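Local coordinates for protein carboxypeptidase D (Drosophila melanogaster, PDB 3MN8) that removes C-terminal arginine and lysine from peptides and proteins as a zinc-dependent carboxypeptidase, the part here being its active first catalytic domain, form 1B, with a transthyretin-like domain, at residues Val94-Asn99 / Gln330-Ala335; Gln109-Met114 / Ile137-Thr142. All blocks are in the same frame, centred on the assembly; numbering follows the deposited sequence.

Interaction 1 of 2, residues Val94-Asn99 / Gln330-Ala335; sequences VKYIAN and QLLRQA
The Y96 ring is approached obliquely by L332 and L331, neither squarely over a face nor at an edge: CD2 of L332 lies 3.5 Å from Y96 CZ, while CD1 of L331 stays 4.3 Å from Y96 CE1. A third neighbour, F216, meets the ring edge-to-face. This is helix-on-sheet packing in the alpha/beta catalytic domain of the M14 family, with the end of helix 317-333 laid against the central strand 93-97. Y96 points toward the helix, CG anti to its own carbonyl carbon (chi1 -86°), which carries the phenol across to the helix backbone. Its hydroxyl oxygen sits among leucine carbons, 3.4 Å from L331 CB, and its polar need is met one turn earlier, by a hydrogen bond to L328 O. A phenylalanine here would probably leave L328 O without this partner and the ring without its polar tie to the helix. Two residues back along the strand, V94 faces the same way, and its two methyls divide the work. CG1 reaches L332 CD2 at 3.9 Å, and CG2 meets the methyl CB of A335 at 3.7 Å.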
ATOM      1  N   VAL A  94      -3.642   6.039  -3.105  1.00 28.64           N
ATOM      2  CA  VAL A  94      -3.201   4.980  -2.228  1.00 19.59           C
ATOM      3  C   VAL A  94      -3.415   3.676  -2.975  1.00 31.05           C
ATOM      4  O   VAL A  94      -4.219   3.633  -3.911  1.00 37.75           O
ATOM      5  CB  VAL A  94      -4.025   4.975  -0.931  1.00 29.01           C
ATOM      6  CG1 VAL A  94      -3.517   3.908   0.019  1.00 58.51           C
ATOM      7  CG2 VAL A  94      -3.995   6.352  -0.272  1.00 30.28           C
ATOM      8  N   LYS A  95      -2.697   2.622  -2.579  1.00 26.53           N
ATOM      9  CA  LYS A  95      -2.866   1.299  -3.191  1.00 30.73           C
ATOM     10  C   LYS A  95      -2.796   0.136  -2.197  1.00 33.95           C
ATOM     11  O   LYS A  95      -2.099   0.195  -1.179  1.00 26.59           O
ATOM     12  CB  LYS A  95      -1.857   1.081  -4.321  1.00 22.00           C
ATOM     13  CG  LYS A  95      -0.404   1.050  -3.885  1.00 23.97           C
ATOM     14  CD  LYS A  95       0.419   2.014  -4.737  1.00 25.96           C
ATOM     15  CE  LYS A  95       1.855   1.526  -4.896  1.00 27.43           C
ATOM     16  NZ  LYS A  95       2.537   1.209  -3.611  1.00 39.95           N
ATOM     17  N   TYR A  96      -3.546  -0.914  -2.503  1.00 34.32           N
ATOM     18  CA  TYR A  96      -3.423  -2.192  -1.807  1.00 38.44           C
ATOM     19  C   TYR A  96      -3.045  -3.275  -2.818  1.00 36.84           C
ATOM     20  O   TYR A  96      -3.732  -3.456  -3.831  1.00 26.24           O
ATOM     21  CB  TYR A  96      -4.740  -2.570  -1.130  1.00 31.09           C
ATOM     22  CG  TYR A  96      -4.913  -1.988   0.252  1.00 33.15           C
ATOM     23  CD1 TYR A  96      -3.814  -1.561   0.988  1.00 23.91           C
ATOM     24  CD2 TYR A  96      -6.176  -1.876   0.829  1.00 34.50           C
ATOM     25  CE1 TYR A  96      -3.965  -1.047   2.258  1.00 21.82           C
ATOM     26  CE2 TYR A  96      -6.338  -1.354   2.102  1.00 36.00           C
ATOM     27  CZ  TYR A  96      -5.224  -0.936   2.811  1.00 38.67           C
ATOM     28  OH  TYR A  96      -5.344  -0.403   4.077  1.00 42.20           O
ATOM     29  N   ILE A  97      -1.947  -3.985  -2.580  1.00 34.10           N
ATOM     30  CA  ILE A  97      -1.642  -5.113  -3.454  1.00 39.14           C
ATOM     31  C   ILE A  97      -1.715  -6.409  -2.665  1.00 36.25           C
ATOM     32  O   ILE A  97      -1.457  -6.416  -1.460  1.00 28.30           O
ATOM     33  CB  ILE A  97      -0.278  -4.991  -4.185  1.00 34.78           C
ATOM     34  CG1 ILE A  97      -0.215  -3.733  -5.074  1.00 34.05           C
ATOM     35  CG2 ILE A  97      -0.077  -6.205  -5.075  1.00 26.76           C
ATOM     36  CD1 ILE A  97       0.263  -2.487  -4.389  1.00 35.03           C
ATOM     37  N   ALA A  98      -2.083  -7.495  -3.339  1.00 29.19           N
ATOM     38  CA  ALA A  98      -2.141  -8.801  -2.700  1.00 17.61           C
ATOM     39  C   ALA A  98      -1.568  -9.908  -3.590  1.00 33.18           C
ATOM     40  O   ALA A  98      -1.239  -9.687  -4.752  1.00 42.35           O
ATOM     41  CB  ALA A  98      -3.566  -9.119  -2.316  1.00 17.36           C
ATOM     42  N   ASN A  99      -1.443 -11.098  -3.017  1.00 36.69           N
ATOM     43  CA  ASN A  99      -1.137 -12.307  -3.769  1.00 30.31           C
ATOM     44  C   ASN A  99       0.101 -12.240  -4.654  1.00 45.08           C
ATOM     45  O   ASN A  99       0.114 -12.835  -5.740  1.00 49.91           O
ATOM     46  CB  ASN A  99      -2.339 -12.727  -4.619  1.00 35.20           C
ATOM     47  CG  ASN A  99      -2.219 -14.154  -5.128  1.00 38.85           C
ATOM     48  OD1 ASN A  99      -2.293 -14.409  -6.326  1.00 34.73           O
ATOM     49  ND2 ASN A  99      -2.010 -15.089  -4.213  1.00 41.19           N
ATOM     50  N   GLN A 330      -9.043   1.564   8.706  1.00 29.00           N
ATOM     51  CA  GLN A 330      -8.266   2.457   9.553  1.00 40.94           C
ATOM     52  C   GLN A 330      -6.882   2.760   8.982  1.00 41.52           C
ATOM     53  O   GLN A 330      -6.400   3.883   9.091  1.00 48.40           O
ATOM     54  CB  GLN A 330      -8.165   1.892  10.970  1.00 53.30           C
ATOM     55  CG  GLN A 330      -9.480   1.915  11.704  1.00 54.92           C
ATOM     56  CD  GLN A 330     -10.083   3.307  11.731  1.00 56.95           C
ATOM     57  OE1 GLN A 330      -9.586   4.193  12.417  1.00 56.99           O
ATOM     58  NE2 GLN A 330     -11.164   3.501  10.985  1.00 64.74           N
ATOM     59  N   LEU A 331      -6.245   1.762   8.378  1.00 37.19           N
ATOM     60  CA  LEU A 331      -4.939   1.963   7.752  1.00 28.11           C
ATOM     61  C   LEU A 331      -5.103   2.956   6.620  1.00 25.90           C
ATOM     62  O   LEU A 331      -4.316   3.888   6.477  1.00 30.78           O
ATOM     63  CB  LEU A 331      -4.379   0.647   7.216  1.00 25.29           C
ATOM     64  CG  LEU A 331      -2.950   0.661   6.664  1.00 38.68           C
ATOM     65  CD1 LEU A 331      -2.522  -0.738   6.269  1.00 28.76           C
ATOM     66  CD2 LEU A 331      -2.831   1.572   5.462  1.00 62.32           C
ATOM     67  N   LEU A 332      -6.135   2.760   5.815  1.00 22.23           N
ATOM     68  CA  LEU A 332      -6.365   3.667   4.702  1.00 35.95           C
ATOM     69  C   LEU A 332      -6.454   5.087   5.212  1.00 30.99           C
ATOM     70  O   LEU A 332      -5.847   5.983   4.641  1.00 35.41           O
ATOM     71  CB  LEU A 332      -7.619   3.284   3.912  1.00 44.24           C
ATOM     72  CG  LEU A 332      -7.422   2.018   3.060  1.00 39.91           C
ATOM     73  CD1 LEU A 332      -8.723   1.500   2.476  1.00 33.42           C
ATOM     74  CD2 LEU A 332      -6.403   2.256   1.963  1.00 25.49           C
ATOM     75  N   ARG A 333      -7.178   5.288   6.309  1.00 36.89           N
ATOM     76  CA  ARG A 333      -7.356   6.639   6.869  1.00 28.07           C
ATOM     77  C   ARG A 333      -6.063   7.246   7.406  1.00 28.72           C
ATOM     78  O   ARG A 333      -6.000   8.443   7.687  1.00 51.97           O
ATOM     79  CB  ARG A 333      -8.455   6.658   7.931  1.00 24.80           C
ATOM     80  CG  ARG A 333      -9.735   5.994   7.447  1.00 44.83           C
ATOM     81  CD  ARG A 333     -10.984   6.463   8.179  1.00 61.63           C
ATOM     82  NE  ARG A 333     -11.460   7.740   7.678  1.00 63.78           N
ATOM     83  CZ  ARG A 333     -12.653   7.995   7.137  1.00 66.76           C
ATOM     84  NH1 ARG A 333     -12.899   9.231   6.744  1.00 61.27           N
ATOM     85  NH2 ARG A 333     -13.592   7.063   6.991  1.00 63.78           N
ATOM     86  N   GLN A 334      -5.027   6.421   7.526  1.00 29.04           N
ATOM     87  CA  GLN A 334      -3.701   6.899   7.906  1.00 20.96           C
ATOM     88  C   GLN A 334      -3.035   7.676   6.758  1.00 36.96           C
ATOM     89  O   GLN A 334      -2.075   8.420   6.967  1.00 48.18           O
ATOM     90  CB  GLN A 334      -2.823   5.729   8.345  1.00 37.65           C
ATOM     91  CG  GLN A 334      -3.139   5.170   9.732  1.00 33.08           C
ATOM     92  CD  GLN A 334      -2.723   6.126  10.846  1.00 39.83           C
ATOM     93  OE1 GLN A 334      -1.537   6.382  11.055  1.00 47.24           O
ATOM     94  NE2 GLN A 334      -3.701   6.656  11.559  1.00 33.78           N
ATOM     95  N   ALA A 335      -3.547   7.525   5.544  1.00 23.88           N
ATOM     96  CA  ALA A 335      -3.060   8.337   4.445  1.00 29.83           C
ATOM     97  C   ALA A 335      -3.497   9.790   4.624  1.00 35.53           C
ATOM     98  O   ALA A 335      -3.306  10.626   3.740  1.00 36.47           O
ATOM     99  CB  ALA A 335      -3.550   7.793   3.115  1.00 21.99           C
TER

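Interaction 2 of 2, residues Gln109-Met114 / Ile137-Thr142; sequences QLLVYM and IYLVPT
L111 packs into the corner where strand 136-140 gives way to P141, and the burial is concentrated there: L111, L139 and P141 each have far more of their surface buried by the other segment than V112 or M114. L111 CG stands beside the backbone N (chi1 -75°), a rotation that sends CD1 to the strand backbone, 3.4 Å from V140 O, while L111 CB lies 3.9 Å from P141 CA. The looser part lies on both flanks. V112 CG2 is 4.0 Å from P141 CB, the two side chains crossing at about a right angle, and M114 meets L139 most closely through CG, 4.0 Å from L139 CD1, before its bent chain turns its end away toward L328 and L329. Looser does not mean wet: all six touching residues are buried, and helix 317-333 lies alongside M114. The axes of segments 109-114 and 137-140 approach to 8.4 Å at 141°, roughly antiparallel, as expected for the first helix of the beta-alpha-beta crossover joining the parallel neighbours 93-97 and 136-140. Side-chain carbons meet mostly one another and backbone atoms, so shape fit and exclusion of water, rather than directed polar bonds, probably hold helix to strand.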
ATOM      1  N   GLN A 109      -8.506 -12.385  -1.693  1.00 34.30           N
ATOM      2  CA  GLN A 109      -9.957 -12.336  -1.506  1.00 46.20           C
ATOM      3  C   GLN A 109     -10.410 -11.136  -0.690  1.00 38.50           C
ATOM      4  O   GLN A 109     -11.484 -10.577  -0.961  1.00 41.53           O
ATOM      5  CB  GLN A 109     -10.494 -13.628  -0.888  1.00 47.17           C
ATOM      6  CG  GLN A 109     -10.873 -14.673  -1.910  1.00 43.44           C
ATOM      7  CD  GLN A 109     -11.746 -14.102  -2.998  1.00 49.76           C
ATOM      8  OE1 GLN A 109     -11.383 -14.117  -4.178  1.00 60.82           O
ATOM      9  NE2 GLN A 109     -12.904 -13.588  -2.612  1.00 39.31           N
ATOM     10  N   LEU A 110      -9.598 -10.734   0.292  1.00 24.82           N
ATOM     11  CA  LEU A 110      -9.927  -9.558   1.099  1.00 32.50           C
ATOM     12  C   LEU A 110     -10.039  -8.278   0.263  1.00 44.21           C
ATOM     13  O   LEU A 110     -10.873  -7.403   0.545  1.00 44.29           O
ATOM     14  CB  LEU A 110      -8.910  -9.356   2.219  1.00 33.76           C
ATOM     15  CG  LEU A 110      -8.973 -10.368   3.366  1.00 38.28           C
ATOM     16  CD1 LEU A 110      -7.994  -9.965   4.445  1.00 48.81           C
ATOM     17  CD2 LEU A 110     -10.355 -10.450   3.949  1.00 24.76           C
ATOM     18  N   LEU A 111      -9.202  -8.166  -0.764  1.00 30.08           N
ATOM     19  CA  LEU A 111      -9.243  -6.992  -1.618  1.00 19.43           C
ATOM     20  C   LEU A 111     -10.435  -7.065  -2.546  1.00 31.82           C
ATOM     21  O   LEU A 111     -11.025  -6.049  -2.893  1.00 48.39           O
ATOM     22  CB  LEU A 111      -7.955  -6.854  -2.418  1.00 43.68           C
ATOM     23  CG  LEU A 111      -6.765  -6.359  -1.602  1.00 42.40           C
ATOM     24  CD1 LEU A 111      -5.544  -6.141  -2.488  1.00 37.23           C
ATOM     25  CD2 LEU A 111      -7.172  -5.072  -0.903  1.00 38.88           C
ATOM     26  N   VAL A 112     -10.792  -8.275  -2.953  1.00 40.22           N
ATOM     27  CA  VAL A 112     -11.969  -8.459  -3.778  1.00 33.21           C
ATOM     28  C   VAL A 112     -13.181  -8.035  -2.971  1.00 39.32           C
ATOM     29  O   VAL A 112     -14.039  -7.295  -3.457  1.00 44.56           O
ATOM     30  CB  VAL A 112     -12.097  -9.917  -4.214  1.00 38.99           C
ATOM     31  CG1 VAL A 112     -13.524 -10.227  -4.612  1.00 18.39           C
ATOM     32  CG2 VAL A 112     -11.123 -10.200  -5.365  1.00 40.05           C
ATOM     33  N   TYR A 113     -13.231  -8.490  -1.723  1.00 37.55           N
ATOM     34  CA  TYR A 113     -14.249  -8.054  -0.766  1.00 42.50           C
ATOM     35  C   TYR A 113     -14.289  -6.527  -0.536  1.00 40.48           C
ATOM     36  O   TYR A 113     -15.354  -5.915  -0.544  1.00 41.11           O
ATOM     37  CB  TYR A 113     -14.033  -8.760   0.576  1.00 40.80           C
ATOM     38  CG  TYR A 113     -14.310 -10.250   0.557  1.00 51.38           C
ATOM     39  CD1 TYR A 113     -13.775 -11.091   1.533  1.00 54.92           C
ATOM     40  CD2 TYR A 113     -15.116 -10.818  -0.427  1.00 57.63           C
ATOM     41  CE1 TYR A 113     -14.033 -12.458   1.527  1.00 48.02           C
ATOM     42  CE2 TYR A 113     -15.380 -12.182  -0.441  1.00 48.47           C
ATOM     43  CZ  TYR A 113     -14.831 -12.993   0.535  1.00 47.72           C
ATOM     44  OH  TYR A 113     -15.084 -14.341   0.520  1.00 53.72           O
ATOM     45  N   MET A 114     -13.131  -5.917  -0.313  1.00 29.49           N
ATOM     46  CA  MET A 114     -13.080  -4.476  -0.093  1.00 37.76           C
ATOM     47  C   MET A 114     -13.728  -3.698  -1.248  1.00 38.25           C
ATOM     48  O   MET A 114     -14.591  -2.863  -1.021  1.00 44.27           O
ATOM     49  CB  MET A 114     -11.633  -4.014   0.147  1.00 31.48           C
ATOM     50  CG  MET A 114     -11.469  -2.497   0.367  1.00 29.06           C
ATOM     51  SD  MET A 114     -12.292  -1.838   1.852  1.00 40.19           S
ATOM     52  CE  MET A 114     -11.555  -2.915   3.083  1.00 62.52           C
ATOM     53  N   ILE A 137      -8.292   5.555  -4.286  1.00 21.81           N
ATOM     54  CA  ILE A 137      -7.935   4.224  -3.873  1.00 12.82           C
ATOM     55  C   ILE A 137      -7.796   3.228  -5.026  1.00 29.48           C
ATOM     56  O   ILE A 137      -8.674   3.123  -5.885  1.00 30.61           O
ATOM     57  CB  ILE A 137      -8.940   3.711  -2.855  1.00 23.67           C
ATOM     58  CG1 ILE A 137      -8.944   4.616  -1.604  1.00 26.06           C
ATOM     59  CG2 ILE A 137      -8.641   2.257  -2.519  1.00 27.51           C
ATOM     60  CD1 ILE A 137     -10.185   4.441  -0.698  1.00 19.88           C
ATOM     61  N   TYR A 138      -6.680   2.499  -5.030  1.00 34.27           N
ATOM     62  CA  TYR A 138      -6.417   1.449  -6.016  1.00 25.92           C
ATOM     63  C   TYR A 138      -6.236   0.062  -5.377  1.00 30.46           C
ATOM     64  O   TYR A 138      -5.421  -0.120  -4.454  1.00 23.13           O
ATOM     65  CB  TYR A 138      -5.165   1.778  -6.821  1.00 30.80           C
ATOM     66  CG  TYR A 138      -5.259   3.042  -7.628  1.00 30.85           C
ATOM     67  CD1 TYR A 138      -5.105   4.278  -7.032  1.00 24.34           C
ATOM     68  CD2 TYR A 138      -5.484   2.994  -8.994  1.00 27.47           C
ATOM     69  CE1 TYR A 138      -5.174   5.431  -7.773  1.00 29.98           C
ATOM     70  CE2 TYR A 138      -5.553   4.136  -9.742  1.00 22.62           C
ATOM     71  CZ  TYR A 138      -5.398   5.355  -9.130  1.00 31.54           C
ATOM     72  OH  TYR A 138      -5.475   6.522  -9.861  1.00 38.91           O
ATOM     73  N   LEU A 139      -6.988  -0.909  -5.893  1.00 34.98           N
ATOM     74  CA  LEU A 139      -6.974  -2.273  -5.370  1.00 32.89           C
ATOM     75  C   LEU A 139      -6.452  -3.285  -6.399  1.00 37.72           C
ATOM     76  O   LEU A 139      -6.993  -3.417  -7.511  1.00 31.42           O
ATOM     77  CB  LEU A 139      -8.369  -2.677  -4.886  1.00 19.97           C
ATOM     78  CG  LEU A 139      -9.089  -1.706  -3.946  1.00 28.64           C
ATOM     79  CD1 LEU A 139     -10.454  -2.271  -3.539  1.00 20.02           C
ATOM     80  CD2 LEU A 139      -8.222  -1.405  -2.723  1.00 25.02           C
ATOM     81  N   VAL A 140      -5.391  -3.989  -6.012  1.00 38.42           N
ATOM     82  CA  VAL A 140      -4.785  -5.025  -6.836  1.00 36.81           C
ATOM     83  C   VAL A 140      -4.847  -6.368  -6.092  1.00 41.08           C
ATOM     84  O   VAL A 140      -3.897  -6.753  -5.391  1.00 45.18           O
ATOM     85  CB  VAL A 140      -3.314  -4.680  -7.168  1.00 36.81           C
ATOM     86  CG1 VAL A 140      -2.751  -5.639  -8.223  1.00 18.13           C
ATOM     87  CG2 VAL A 140      -3.192  -3.229  -7.633  1.00 41.91           C
ATOM     88  N   PRO A 141      -5.975  -7.082  -6.230  1.00 38.78           N
ATOM     89  CA  PRO A 141      -6.192  -8.389  -5.591  1.00 43.74           C
ATOM     90  C   PRO A 141      -5.060  -9.395  -5.837  1.00 40.31           C
ATOM     91  O   PRO A 141      -4.692 -10.139  -4.927  1.00 43.31           O
ATOM     92  CB  PRO A 141      -7.495  -8.878  -6.241  1.00 33.44           C
ATOM     93  CG  PRO A 141      -8.209  -7.642  -6.595  1.00 37.41           C
ATOM     94  CD  PRO A 141      -7.157  -6.644  -6.993  1.00 44.90           C
ATOM     95  N   THR A 142      -4.531  -9.439  -7.056  1.00 39.16           N
ATOM     96  CA  THR A 142      -3.381 -10.290  -7.347  1.00 41.38           C
ATOM     97  C   THR A 142      -2.337  -9.592  -8.201  1.00 45.31           C
ATOM     98  O   THR A 142      -2.647  -8.731  -9.039  1.00 38.35           O
ATOM     99  CB  THR A 142      -3.757 -11.618  -8.038  1.00 36.40           C
ATOM    100  OG1 THR A 142      -2.560 -12.374  -8.267  1.00 45.18           O
ATOM    101  CG2 THR A 142      -4.410 -11.366  -9.375  1.00 34.18           C
TER

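How the interactions relate
Interactions 1 and 2, their centres 10 Å apart, share the central sheet, in which strands 93-97 and 136-140 are neighbours. Two probable backbone hydrogen bonds tie them, Y96 O to V140 N and Y96 N to Y138 O, both 2.8 Å. Y96 also serves both contacts through its side chain, its CB lying 3.5 Å from L111 CD2. Further along segment 94-99, N99 hydrogen-bonds through OD1 to T142 OG1 and through ND2 to the backbone O of E104, a zinc ligand. The side chains of Y96 and L111 are about 11 and 10 Å from that of H217, another zinc ligand, and the side chain of L331 is about 14 Å from the bound (2-guanidinoethylmercapto)succinic acid, distances too long for direct contact.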